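PDB 5KP7: CurD, which probably catalyses an HMG-CoA synthase-type condensation, belongs to the thiolase-like superfamily and binds 4'-phosphopantetheine. Local coordinates for residues V28-L33 with L328-T333; A143-A148 with V197-S202; I149-S154 with A160-I165; H206-D211 with I345-Y350; D269-H274 with G283-M288. The protein carries 3 engineered substitutions. All blocks are in the same frame, centred on the assembly; numbering follows the deposited sequence. Where two conformers were deposited one is given.

Near the N terminus, interaction 1 packs strand 29-36 against helix 325-336 and so closes the widest loop, almost 300 residues long. Nested within it is interaction 2, which packs helix 140-154 on strand 195-202, and nested within that is interaction 3, a short closure from the end of the same helix to strand 161-168. Interaction 4 opens after interaction 2 has closed and crosses interaction 1, because residues 345-350 follow helix 325-336 in the chain. Interaction 5 lies inside the loops of both interactions 1 and 4 and joins strand 270-273 to helix 278-293. Interactions 1 and 4 join the N- and C-terminal parts of the thiolase fold; the others pack helices on strands within each part.

Interaction 1: V28-L33 with L328-T333; sequences VGIEAL and LSLAST
Ile30 meets Leu330 tip to tip, its CD1 lying 3.9 Å from Leu330 CD2. Its CG1 stands anti to the carbonyl carbon, and the chain then runs on extended (chi2 169°), which carries the terminal methyl out from the strand and toward the helix. After this residue the strand turns a corner at Glu31, where a classic beta bulge sets both Glu31 and Ala32 opposite Leu200 of strand 195-202. Residues 30 and 33 can thereby both face helix 325-336, although strict alternation along a flat strand would put them on different sides. Leu33 is the second point of contact. With CG anti to its backbone nitrogen (chi1 -177°), it divides its two methyls between neighbouring positions of the helix: CD2 rests 3.8 Å from Ala331 CB, while CD1 comes more loosely to Leu330 CD2, at 4.4 Å. Ala331, whose side chain is a single methyl, lets the backbones draw together here, and the CA atoms of Leu33 and Ala331 are 7.7 Å apart. The contact is wholly apolar and small, burying 136 Å² in all. It belongs to the interior of the thiolase fold, where helix 325-336 packs against strands of the central mixed sheet. Strand 29-36 is paired with strand 195-202 along one edge and with strand 208-219 along the other, and Leu199 of the former touches both Ile30 and Leu33. Beyond the contact, Leu330 continues onto Ile345 and Met347 of strand 343-351, while helix 309-318 packs against Leu328, Ser329 and Ser332.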
# COMPACT_ATOMS: atom_id res chain seq x y z
N VAL A 28 11.90 19.19 -9.57
CA VAL A 28 12.15 18.25 -8.49
C VAL A 28 11.30 17.01 -8.72
O VAL A 28 10.23 17.08 -9.30
CB VAL A 28 11.86 18.88 -7.11
CG1 VAL A 28 10.39 19.25 -6.95
CG2 VAL A 28 12.29 17.97 -5.95
N GLY A 29 11.81 15.89 -8.24
CA GLY A 29 11.02 14.66 -8.17
C GLY A 29 11.86 13.42 -8.15
O GLY A 29 13.00 13.43 -7.63
N ILE A 30 11.32 12.35 -8.73
CA ILE A 30 11.94 11.05 -8.64
C ILE A 30 12.88 10.89 -9.82
O ILE A 30 12.42 10.85 -10.96
CB ILE A 30 10.89 9.90 -8.62
CG1 ILE A 30 9.97 10.07 -7.39
CG2 ILE A 30 11.59 8.56 -8.57
CD1 ILE A 30 8.74 9.17 -7.40
N GLU A 31 14.18 10.82 -9.53
CA GLU A 31 15.24 10.57 -10.52
C GLU A 31 15.34 9.10 -10.90
O GLU A 31 15.62 8.76 -12.04
CB GLU A 31 16.60 11.07 -9.97
CG GLU A 31 17.80 10.74 -10.83
CD GLU A 31 19.12 11.31 -10.35
OE1 GLU A 31 19.14 12.38 -9.71
OE2 GLU A 31 20.16 10.67 -10.67
N ALA A 32 15.12 8.22 -9.93
CA ALA A 32 15.18 6.78 -10.16
C ALA A 32 14.29 6.06 -9.17
O ALA A 32 14.08 6.53 -8.05
CB ALA A 32 16.62 6.29 -10.04
N LEU A 33 13.71 4.94 -9.63
CA LEU A 33 12.80 4.16 -8.80
C LEU A 33 13.12 2.69 -9.03
O LEU A 33 13.20 2.24 -10.18
CB LEU A 33 11.34 4.44 -9.22
CG LEU A 33 10.18 3.78 -8.44
CD1 LEU A 33 8.89 4.52 -8.68
CD2 LEU A 33 9.97 2.32 -8.79
N LEU A 328 4.68 1.42 -5.42
CA LEU A 328 4.59 0.29 -6.33
C LEU A 328 3.48 0.53 -7.37
O LEU A 328 3.63 0.18 -8.54
CB LEU A 328 4.33 -1.01 -5.58
CG LEU A 328 4.29 -2.26 -6.49
CD1 LEU A 328 5.55 -2.40 -7.33
CD2 LEU A 328 3.97 -3.48 -5.68
N SER A 329 2.35 1.07 -6.91
CA SER A 329 1.26 1.42 -7.82
C SER A 329 1.71 2.42 -8.90
O SER A 329 1.44 2.25 -10.09
CB SER A 329 0.08 1.98 -7.06
OG SER A 329 -0.94 2.33 -7.98
N LEU A 330 2.48 3.42 -8.48
CA LEU A 330 3.09 4.35 -9.45
C LEU A 330 3.96 3.64 -10.48
O LEU A 330 3.80 3.85 -11.69
CB LEU A 330 3.89 5.44 -8.73
CG LEU A 330 4.67 6.39 -9.64
CD1 LEU A 330 3.77 7.19 -10.57
CD2 LEU A 330 5.55 7.31 -8.78
N ALA A 331 4.85 2.76 -10.02
CA ALA A 331 5.70 2.01 -10.92
C ALA A 331 4.85 1.14 -11.88
O ALA A 331 5.15 1.03 -13.07
CB ALA A 331 6.63 1.12 -10.14
N SER A 332 3.78 0.55 -11.32
CA SER A 332 2.86 -0.26 -12.13
C SER A 332 2.11 0.56 -13.18
O SER A 332 1.95 0.11 -14.32
CB SER A 332 1.89 -0.99 -11.21
OG SER A 332 1.17 -1.99 -11.91
N THR A 333 1.64 1.73 -12.79
CA THR A 333 1.01 2.65 -13.73
C THR A 333 1.95 2.99 -14.91
O THR A 333 1.55 2.96 -16.07
CB THR A 333 0.59 3.92 -13.01
OG1 THR A 333 -0.49 3.64 -12.10
CG2 THR A 333 0.13 4.98 -13.98

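Interaction 2: A143-A148 with V197-S202; sequences AGLQMA and VALLVS
Leu145 overlaps Val201 and Leu199 with the same methyl: its CD1 is 3.7 Å from Val201 CG2 and 4.0 Å from Leu199 CD1. In this part of the thiolase fold the inner face of helix 140-154 lies against a mixed sheet of strand order 3-2-4-5-1, and strand 195-202 is the fifth in the chain, lying between strands 161-168 and 29-36 and antiparallel to both. The segments of helix and strand run in nearly the same direction, 24° apart, with their axes 9.2 Å from each other at the closest. CG of Leu145 is anti to the backbone nitrogen (chi1 174°), and although the side chain leaves the helix along its flank, its end comes in to the sheet and crosses both partners at about a right angle. Leu145 CD2 also approaches Leu199 CD1, at 4.2 Å. One turn further on, Ala148 points toward the strand, its small side chain allowing the CA atoms of Ala148 and Val201 to approach to 6.4 Å. Ala148 also rests on Ala162 and Val164 of strand 161-168, so this one residue bridges two adjacent strands. At the other end of the contact Phe327 of helix 325-336 touches both Leu145 and Leu199. Ala148 CB sits over the fork of the valine, 3.9 Å from Val201 CB and equally near both methyls, and Val201 CG1 lies 3.9 Å from the carbonyl carbon of Ala148.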
# COMPACT_ATOMS: atom_id res chain seq x y z
N ALA A 143 5.17 10.67 3.23
CA ALA A 143 5.80 11.64 4.11
C ALA A 143 7.31 11.77 3.81
O ALA A 143 7.85 12.89 3.72
CB ALA A 143 5.53 11.28 5.55
N GLY A 144 8.00 10.64 3.66
CA GLY A 144 9.42 10.66 3.32
C GLY A 144 9.70 11.32 1.99
O GLY A 144 10.64 12.14 1.85
N LEU A 145 8.88 11.00 0.99
CA LEU A 145 9.05 11.61 -0.31
C LEU A 145 8.87 13.13 -0.24
O LEU A 145 9.63 13.89 -0.82
CB LEU A 145 8.06 11.01 -1.32
CG LEU A 145 8.01 11.65 -2.71
CD1 LEU A 145 9.36 11.70 -3.44
CD2 LEU A 145 6.96 10.94 -3.56
N GLN A 146 7.85 13.59 0.49
CA GLN A 146 7.63 15.03 0.64
C GLN A 146 8.78 15.71 1.36
O GLN A 146 9.15 16.82 0.99
CB GLN A 146 6.29 15.30 1.33
CG GLN A 146 5.10 14.88 0.46
CD GLN A 146 5.02 15.61 -0.87
OE1 GLN A 146 5.41 16.77 -0.98
NE2 GLN A 146 4.53 14.94 -1.88
N MET A 147 9.37 15.06 2.36
CA MET A 147 10.55 15.65 3.07
C MET A 147 11.74 15.76 2.11
O MET A 147 12.46 16.77 2.11
CB MET A 147 10.91 14.80 4.31
CG MET A 147 9.87 14.83 5.43
SD MET A 147 9.15 16.40 5.91
CE MET A 147 7.61 16.38 5.01
N ALA A 148 11.92 14.75 1.27
CA ALA A 148 13.01 14.73 0.27
C ALA A 148 12.81 15.84 -0.77
O ALA A 148 13.76 16.54 -1.13
CB ALA A 148 13.15 13.35 -0.37
N VAL A 197 10.20 -0.29 -1.98
CA VAL A 197 10.38 0.57 -3.13
C VAL A 197 11.33 1.69 -2.75
O VAL A 197 11.11 2.40 -1.75
CB VAL A 197 9.05 1.13 -3.73
CG1 VAL A 197 9.36 1.98 -4.96
CG2 VAL A 197 8.09 0.01 -4.07
N ALA A 198 12.39 1.84 -3.55
CA ALA A 198 13.39 2.89 -3.34
C ALA A 198 13.26 3.99 -4.35
O ALA A 198 13.11 3.72 -5.56
CB ALA A 198 14.78 2.29 -3.43
N LEU A 199 13.31 5.23 -3.85
CA LEU A 199 13.24 6.43 -4.69
C LEU A 199 14.49 7.27 -4.50
O LEU A 199 14.86 7.60 -3.35
CB LEU A 199 12.05 7.32 -4.31
CG LEU A 199 10.67 6.67 -4.23
CD1 LEU A 199 9.61 7.70 -3.88
CD2 LEU A 199 10.33 5.97 -5.51
N LEU A 200 15.13 7.66 -5.60
CA LEU A 200 16.16 8.67 -5.56
C LEU A 200 15.51 9.97 -5.94
O LEU A 200 14.89 10.05 -6.97
CB LEU A 200 17.29 8.31 -6.52
CG LEU A 200 18.54 9.20 -6.57
CD1 LEU A 200 19.25 9.17 -5.22
CD2 LEU A 200 19.47 8.84 -7.70
N VAL A 201 15.63 10.98 -5.07
CA VAL A 201 14.97 12.26 -5.26
C VAL A 201 16.02 13.36 -5.50
O VAL A 201 17.01 13.45 -4.76
CB VAL A 201 14.09 12.60 -4.04
CG1 VAL A 201 13.45 13.98 -4.17
CG2 VAL A 201 13.05 11.49 -3.85
N SER A 202 15.78 14.20 -6.51
CA SER A 202 16.75 15.21 -6.90
C SER A 202 16.11 16.29 -7.78
O SER A 202 14.89 16.26 -8.03
CB SER A 202 17.87 14.54 -7.71
OG SER A 202 17.45 14.29 -9.05

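Interaction 3: I149-S154 with A160-I165; sequences INLILS and AKALVI
The carbonyl oxygen of Leu151 is held twice by Ser154: by the side-chain OG, 2.6 Å from Leu151 O, and weakly by the backbone N, 3.3 Å from the same atom. The hydroxyl approaches at a C=O...O angle of 131° and is tilted 24° from the carbonyl plane. These bonds lie near the C-terminal part of helix 140-154, and the same OG also bonds Thr156 OG1 in the loop that follows. From this part of the helix two side chains reach strand 161-168. Helix and strand are consecutive elements of the beta-alpha-beta crossover that begins at strand 130-134, and only five residues separate the two segments. Ile152 bends sharply (chi2 -36°), and its CD1 swings in to meet Ala160 O at 3.4 Å, a methyl against a carbonyl, while staying 4.4 Å from Lys161 CA. Leu151 comes in beside it, with CD2 4.3 Å from Ala162 CB, and shares Met100 of strand 98-104 with that alanine. The lysine side chain departs from the helix to the opposite face of the strand, where Lys161 NZ forms a salt bridge with Glu31 OE1.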
# COMPACT_ATOMS: atom_id res chain seq x y z
N ILE A 149 11.58 15.96 -1.26
CA ILE A 149 11.23 17.04 -2.20
C ILE A 149 11.61 18.40 -1.58
O ILE A 149 12.22 19.27 -2.22
CB ILE A 149 9.72 16.99 -2.53
CG1 ILE A 149 9.44 15.80 -3.46
CG2 ILE A 149 9.24 18.31 -3.17
CD1 ILE A 149 7.99 15.35 -3.51
N ASN A 150 11.23 18.58 -0.32
CA ASN A 150 11.52 19.86 0.34
C ASN A 150 12.99 20.10 0.61
O ASN A 150 13.40 21.27 0.64
CB ASN A 150 10.68 20.05 1.59
CG ASN A 150 9.20 20.19 1.28
OD1 ASN A 150 8.80 20.32 0.10
ND2 ASN A 150 8.38 20.10 2.32
N LEU A 151 13.78 19.06 0.79
CA LEU A 151 15.25 19.25 0.82
C LEU A 151 15.73 19.90 -0.49
O LEU A 151 16.44 20.92 -0.47
CB LEU A 151 15.98 17.93 1.08
CG LEU A 151 17.51 18.01 0.93
CD1 LEU A 151 18.12 18.89 2.02
CD2 LEU A 151 18.11 16.60 0.98
N ILE A 152 15.31 19.34 -1.61
CA ILE A 152 15.76 19.85 -2.91
C ILE A 152 15.24 21.29 -3.11
O ILE A 152 16.01 22.19 -3.50
CB ILE A 152 15.29 18.99 -4.10
CG1 ILE A 152 15.62 17.48 -3.94
CG2 ILE A 152 15.76 19.60 -5.43
CD1 ILE A 152 16.88 17.01 -3.29
N LEU A 153 13.96 21.51 -2.81
CA LEU A 153 13.35 22.83 -2.98
C LEU A 153 13.92 23.90 -2.06
O LEU A 153 13.93 25.09 -2.41
CB LEU A 153 11.83 22.76 -2.81
CG LEU A 153 11.06 22.00 -3.90
CD1 LEU A 153 9.58 21.94 -3.53
CD2 LEU A 153 11.25 22.63 -5.25
N SER A 154 14.38 23.50 -0.88
CA SER A 154 14.97 24.45 0.07
C SER A 154 16.21 25.15 -0.49
O SER A 154 16.56 26.25 -0.01
CB SER A 154 15.35 23.77 1.38
OG SER A 154 16.52 22.95 1.23
N ALA A 160 22.57 18.13 -3.75
CA ALA A 160 22.34 16.98 -2.88
C ALA A 160 21.14 16.20 -3.37
O ALA A 160 20.18 16.78 -3.87
CB ALA A 160 22.11 17.41 -1.45
N LYS A 161 21.21 14.89 -3.23
CA LYS A 161 20.11 13.99 -3.51
C LYS A 161 19.64 13.36 -2.21
O LYS A 161 20.36 13.35 -1.20
CB LYS A 161 20.57 12.88 -4.45
CG LYS A 161 21.12 13.40 -5.80
CD LYS A 161 21.48 12.24 -6.73
CE LYS A 161 22.29 12.69 -7.95
NZ LYS A 161 21.57 13.59 -8.89
N ALA A 162 18.44 12.81 -2.23
CA ALA A 162 17.91 12.06 -1.10
C ALA A 162 17.52 10.69 -1.56
O ALA A 162 17.01 10.53 -2.67
CB ALA A 162 16.71 12.78 -0.45
N LEU A 163 17.69 9.70 -0.70
CA LEU A 163 17.23 8.35 -0.98
C LEU A 163 16.12 8.01 0.01
O LEU A 163 16.36 8.03 1.22
CB LEU A 163 18.39 7.36 -0.85
CG LEU A 163 18.13 5.89 -1.12
CD1 LEU A 163 17.75 5.66 -2.57
CD2 LEU A 163 19.35 5.05 -0.73
N VAL A 164 14.94 7.74 -0.51
CA VAL A 164 13.77 7.43 0.31
C VAL A 164 13.40 5.99 0.02
O VAL A 164 13.15 5.64 -1.14
CB VAL A 164 12.58 8.35 -0.02
CG1 VAL A 164 11.36 7.94 0.80
CG2 VAL A 164 12.94 9.82 0.22
N ILE A 165 13.38 5.14 1.05
CA ILE A 165 13.04 3.74 0.85
C ILE A 165 11.90 3.37 1.76
O ILE A 165 12.02 3.45 2.99
CB ILE A 165 14.21 2.75 1.08
CG1 ILE A 165 15.47 3.21 0.35
CG2 ILE A 165 13.80 1.34 0.66
CD1 ILE A 165 16.70 2.41 0.73

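Interaction 4: H206-D211 with I345-Y350; sequences HIFQID and IGMFSY
A Met-aromatic contact joins Met347 to Phe208: the sulfur SD of Met347 lies 5.2 Å from the centroid of the Phe208 ring, 45° off the ring normal, so it approaches obliquely. The two side chains slide past each other in opposite directions, and Met347 CG comes to 4.1 Å from Phe208 CZ. Successive bends in the methionine (chi2 -88°, chi3 -74°) fold its tail back beside the ring. Ile345 meets a different part of the phenylalanine, its CB lying near the ring plane at the edge, 4.1 Å from Phe208 CE1. In the mixed sheet of this thiolase fold, strands 208-219 and 343-351 are not direct neighbours, since strand 355-363 runs between them. The ring therefore spans that strand, touching its Val363, to reach residues two strands away; CG anti to the backbone nitrogen directs it there, and the CA atoms of Phe208 and Ile345 remain 9.2 Å apart. At the start of strand 208-219, Ile207 and Phe208 form a classic beta bulge opposite Ile30. Helix 325-336 covers the same side of the sheet, with Leu330 and Thr333 on Ile345 and Leu326 on Met347.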
# COMPACT_ATOMS: atom_id res chain seq x y z
N HIS A 206 14.15 12.29 -13.62
CA HIS A 206 14.03 11.53 -14.85
C HIS A 206 12.79 10.65 -14.95
O HIS A 206 12.36 10.38 -16.07
CB HIS A 206 15.24 10.62 -15.07
CG HIS A 206 16.55 11.35 -15.10
ND1 HIS A 206 16.73 12.54 -15.76
CD2 HIS A 206 17.75 11.03 -14.56
CE1 HIS A 206 17.98 12.94 -15.61
NE2 HIS A 206 18.62 12.05 -14.88
N ILE A 207 12.25 10.20 -13.82
CA ILE A 207 11.08 9.31 -13.80
C ILE A 207 9.76 10.05 -13.54
O ILE A 207 8.79 9.86 -14.28
CB ILE A 207 11.23 8.18 -12.77
CG1 ILE A 207 12.51 7.36 -13.02
CG2 ILE A 207 10.00 7.28 -12.74
CD1 ILE A 207 12.60 6.72 -14.37
N PHE A 208 9.71 10.88 -12.48
CA PHE A 208 8.46 11.49 -12.04
C PHE A 208 8.71 12.92 -11.64
O PHE A 208 9.34 13.17 -10.61
CB PHE A 208 7.85 10.69 -10.88
CG PHE A 208 6.42 11.03 -10.50
CD1 PHE A 208 5.37 10.90 -11.41
CD2 PHE A 208 6.09 11.43 -9.19
CE1 PHE A 208 4.05 11.15 -11.03
CE2 PHE A 208 4.77 11.67 -8.82
CZ PHE A 208 3.74 11.53 -9.75
N GLN A 209 8.21 13.85 -12.45
CA GLN A 209 8.37 15.27 -12.23
C GLN A 209 7.21 15.76 -11.34
O GLN A 209 6.08 15.77 -11.79
CB GLN A 209 8.40 15.97 -13.61
CG GLN A 209 9.56 15.52 -14.53
CD GLN A 209 9.26 14.44 -15.59
OE1 GLN A 209 8.19 14.42 -16.22
NE2 GLN A 209 10.26 13.56 -15.85
N ILE A 210 7.50 16.15 -10.10
CA ILE A 210 6.49 16.59 -9.14
C ILE A 210 5.84 17.92 -9.52
O ILE A 210 6.51 18.84 -9.97
CB ILE A 210 7.12 16.65 -7.70
CG1 ILE A 210 7.33 15.23 -7.15
CG2 ILE A 210 6.30 17.49 -6.73
CD1 ILE A 210 6.08 14.50 -6.69
N ASP A 211 4.50 17.98 -9.38
CA ASP A 211 3.75 19.23 -9.44
C ASP A 211 3.92 19.97 -8.12
O ASP A 211 3.26 19.64 -7.13
CB ASP A 211 2.26 18.96 -9.73
CG ASP A 211 2.00 18.38 -11.13
OD1 ASP A 211 2.64 18.81 -12.13
OD2 ASP A 211 1.09 17.52 -11.25
N ILE A 345 -0.21 11.94 -13.42
CA ILE A 345 -0.70 10.92 -12.52
C ILE A 345 -1.08 11.55 -11.19
O ILE A 345 -0.27 12.26 -10.58
CB ILE A 345 0.38 9.83 -12.28
CG1 ILE A 345 0.90 9.25 -13.63
CG2 ILE A 345 -0.17 8.73 -11.38
CD1 ILE A 345 2.02 8.22 -13.45
N GLY A 346 -2.31 11.28 -10.75
CA GLY A 346 -2.74 11.67 -9.41
C GLY A 346 -2.47 10.55 -8.43
O GLY A 346 -2.71 9.36 -8.75
N MET A 347 -1.98 10.91 -7.26
CA MET A 347 -1.51 9.99 -6.25
C MET A 347 -2.28 10.19 -4.94
O MET A 347 -2.30 11.31 -4.42
CB MET A 347 -0.03 10.27 -5.96
CG MET A 347 0.89 10.23 -7.17
SD MET A 347 1.50 8.60 -7.49
CE MET A 347 2.73 8.37 -6.18
N PHE A 348 -2.84 9.12 -4.40
CA PHE A 348 -3.54 9.16 -3.10
C PHE A 348 -2.90 8.22 -2.11
O PHE A 348 -2.86 7.00 -2.32
CB PHE A 348 -5.03 8.81 -3.19
CG PHE A 348 -5.69 8.79 -1.84
CD1 PHE A 348 -5.74 9.96 -1.09
CD2 PHE A 348 -6.17 7.63 -1.29
CE1 PHE A 348 -6.28 9.98 0.19
CE2 PHE A 348 -6.72 7.64 0.01
CZ PHE A 348 -6.76 8.82 0.74
N SER A 349 -2.38 8.80 -1.03
CA SER A 349 -1.78 8.07 0.08
C SER A 349 -2.67 8.08 1.29
O SER A 349 -3.24 9.12 1.64
CB SER A 349 -0.45 8.76 0.44
OG SER A 349 0.18 8.05 1.47
N TYR A 350 -2.79 6.95 1.97
CA TYR A 350 -3.53 6.82 3.25
C TYR A 350 -2.69 6.01 4.21
O TYR A 350 -2.07 5.04 3.80
CB TYR A 350 -4.86 6.08 3.08
CG TYR A 350 -5.64 5.92 4.36
CD1 TYR A 350 -6.33 6.99 4.92
CD2 TYR A 350 -5.65 4.72 5.06
CE1 TYR A 350 -7.03 6.88 6.11
CE2 TYR A 350 -6.36 4.60 6.25
CZ TYR A 350 -7.04 5.68 6.77
OH TYR A 350 -7.72 5.57 7.95

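Interaction 5: D269-H274 with G283-M288; sequences DYLSFH and GAHRNM
A beta-alpha unit in the C-terminal half of the thiolase fold, strand 270-273 followed by helix 278-293, is packed together here by Leu271 and Phe273 against His285. Leu271 CD1 comes to the edge of the imidazole, near the ring plane, and lies 4.1 Å from His285 CD2; the two side chains cross at about a right angle. Phe273, two residues further along and on the same face of the strand, meets the root of the histidine instead, with CZ 4.3 Å from His285 CB in an oblique approach. The histidine leaves the flank of the helix with CG anti to its backbone nitrogen (chi1 168°), a torsion that carries the ring across the gap while CB remains against the phenylalanine. Ala284 adds a looser packing surface, its CB 4.6 Å from Phe273 CE2. The backbones stand well apart, 8.9 Å between the CA atoms of Leu271 and His285, and the side chains fill the distance. His285 NE2 is hydrogen-bonded to Asp303 OD2 of helix 297-307, a bond that probably fixes the rotation of the ring and leaves its carbon edge for Leu271. The side chain of Phe273 lies about 10 Å from the bound 4'-phosphopantetheine. On the same side of the strand, helix 237-258 packs Tyr244 on Phe273 and Leu245 on Ala284. Ser272, between the two contact residues, turns to the other side, where its OG bonds Ser329 and Thr333 of helix 325-336, while strand 343-351 pairs with strand 270-273 along its edge. Further round helix 278-293, Arg286 forms a salt bridge with an acidic side chain of the neighbouring subunit.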
# COMPACT_ATOMS: atom_id res chain seq x y z
N ASP A 269 -4.39 11.70 -16.18
CA ASP A 269 -4.39 10.57 -17.12
C ASP A 269 -4.48 9.22 -16.45
O ASP A 269 -5.10 8.29 -16.99
CB ASP A 269 -3.16 10.64 -17.99
CG ASP A 269 -3.12 11.91 -18.79
OD1 ASP A 269 -4.00 12.07 -19.66
OD2 ASP A 269 -2.28 12.78 -18.52
N TYR A 270 -3.85 9.11 -15.28
CA TYR A 270 -3.90 7.90 -14.45
C TYR A 270 -4.06 8.31 -12.99
O TYR A 270 -3.74 9.45 -12.62
CB TYR A 270 -2.63 7.07 -14.61
CG TYR A 270 -2.47 6.58 -16.03
CD1 TYR A 270 -3.20 5.51 -16.50
CD2 TYR A 270 -1.65 7.26 -16.90
CE1 TYR A 270 -3.10 5.09 -17.81
CE2 TYR A 270 -1.53 6.85 -18.23
CZ TYR A 270 -2.26 5.77 -18.69
OH TYR A 270 -2.19 5.38 -20.02
N LEU A 271 -4.55 7.37 -12.18
CA LEU A 271 -4.66 7.53 -10.73
C LEU A 271 -4.04 6.32 -10.05
O LEU A 271 -4.36 5.18 -10.40
CB LEU A 271 -6.12 7.65 -10.33
CG LEU A 271 -6.85 8.87 -10.87
CD1 LEU A 271 -8.35 8.67 -10.72
CD2 LEU A 271 -6.40 10.16 -10.19
N SER A 272 -3.12 6.58 -9.11
CA SER A 272 -2.50 5.55 -8.28
C SER A 272 -2.90 5.77 -6.83
O SER A 272 -3.01 6.93 -6.38
CB SER A 272 -0.97 5.58 -8.41
OG SER A 272 -0.57 4.74 -9.50
N PHE A 273 -3.15 4.67 -6.13
CA PHE A 273 -3.70 4.73 -4.77
C PHE A 273 -2.91 3.81 -3.86
O PHE A 273 -2.40 2.76 -4.31
CB PHE A 273 -5.13 4.18 -4.77
CG PHE A 273 -6.16 5.00 -5.55
CD1 PHE A 273 -6.27 4.89 -6.92
CD2 PHE A 273 -7.12 5.75 -4.87
CE1 PHE A 273 -7.28 5.57 -7.61
CE2 PHE A 273 -8.13 6.44 -5.55
CZ PHE A 273 -8.18 6.36 -6.93
N HIS A 274 -2.85 4.13 -2.56
CA HIS A 274 -2.52 3.13 -1.57
C HIS A 274 -3.53 2.00 -1.77
O HIS A 274 -4.73 2.26 -1.81
CB HIS A 274 -2.62 3.67 -0.14
CG HIS A 274 -2.45 2.60 0.88
ND1 HIS A 274 -1.37 1.77 0.86
CD2 HIS A 274 -3.27 2.13 1.85
CE1 HIS A 274 -1.49 0.86 1.80
NE2 HIS A 274 -2.63 1.06 2.42
N GLY A 283 -13.74 0.45 -5.44
CA GLY A 283 -14.80 1.13 -4.69
C GLY A 283 -14.57 2.61 -4.40
O GLY A 283 -15.48 3.43 -4.52
N ALA A 284 -13.34 2.96 -4.02
CA ALA A 284 -12.98 4.36 -3.79
C ALA A 284 -13.08 5.23 -5.05
O ALA A 284 -13.65 6.32 -5.02
CB ALA A 284 -11.58 4.46 -3.17
N HIS A 285 -12.55 4.71 -6.15
CA HIS A 285 -12.61 5.42 -7.42
C HIS A 285 -14.08 5.62 -7.83
O HIS A 285 -14.44 6.71 -8.29
CB HIS A 285 -11.84 4.63 -8.50
CG HIS A 285 -12.08 5.10 -9.89
ND1 HIS A 285 -12.98 4.49 -10.73
CD2 HIS A 285 -11.55 6.13 -10.60
CE1 HIS A 285 -13.00 5.11 -11.89
NE2 HIS A 285 -12.14 6.11 -11.84
N ARG A 286 -14.90 4.60 -7.64
CA ARG A 286 -16.33 4.68 -7.98
C ARG A 286 -17.00 5.77 -7.13
O ARG A 286 -17.73 6.62 -7.65
CB ARG A 286 -17.00 3.34 -7.75
CG ARG A 286 -18.52 3.31 -7.95
CD ARG A 286 -19.13 2.18 -7.13
NE ARG A 286 -18.60 0.93 -7.58
CZ ARG A 286 -18.13 -0.09 -6.86
NH1 ARG A 286 -18.18 -0.17 -5.53
NH2 ARG A 286 -17.66 -1.12 -7.55
N ASN A 287 -16.70 5.78 -5.83
CA ASN A 287 -17.27 6.79 -4.94
C ASN A 287 -16.87 8.21 -5.36
O ASN A 287 -17.70 9.13 -5.42
CB ASN A 287 -16.86 6.50 -3.49
CG ASN A 287 -17.53 7.41 -2.49
OD1 ASN A 287 -16.86 8.03 -1.66
ND2 ASN A 287 -18.85 7.44 -2.52
N MET A 288 -15.59 8.39 -5.66
CA MET A 288 -15.12 9.69 -6.14
C MET A 288 -15.78 10.14 -7.45
O MET A 288 -16.20 11.30 -7.57
CB MET A 288 -13.60 9.68 -6.32
CG MET A 288 -12.82 9.47 -5.02
SD MET A 288 -12.78 10.93 -3.97
CE MET A 288 -11.55 11.89 -4.84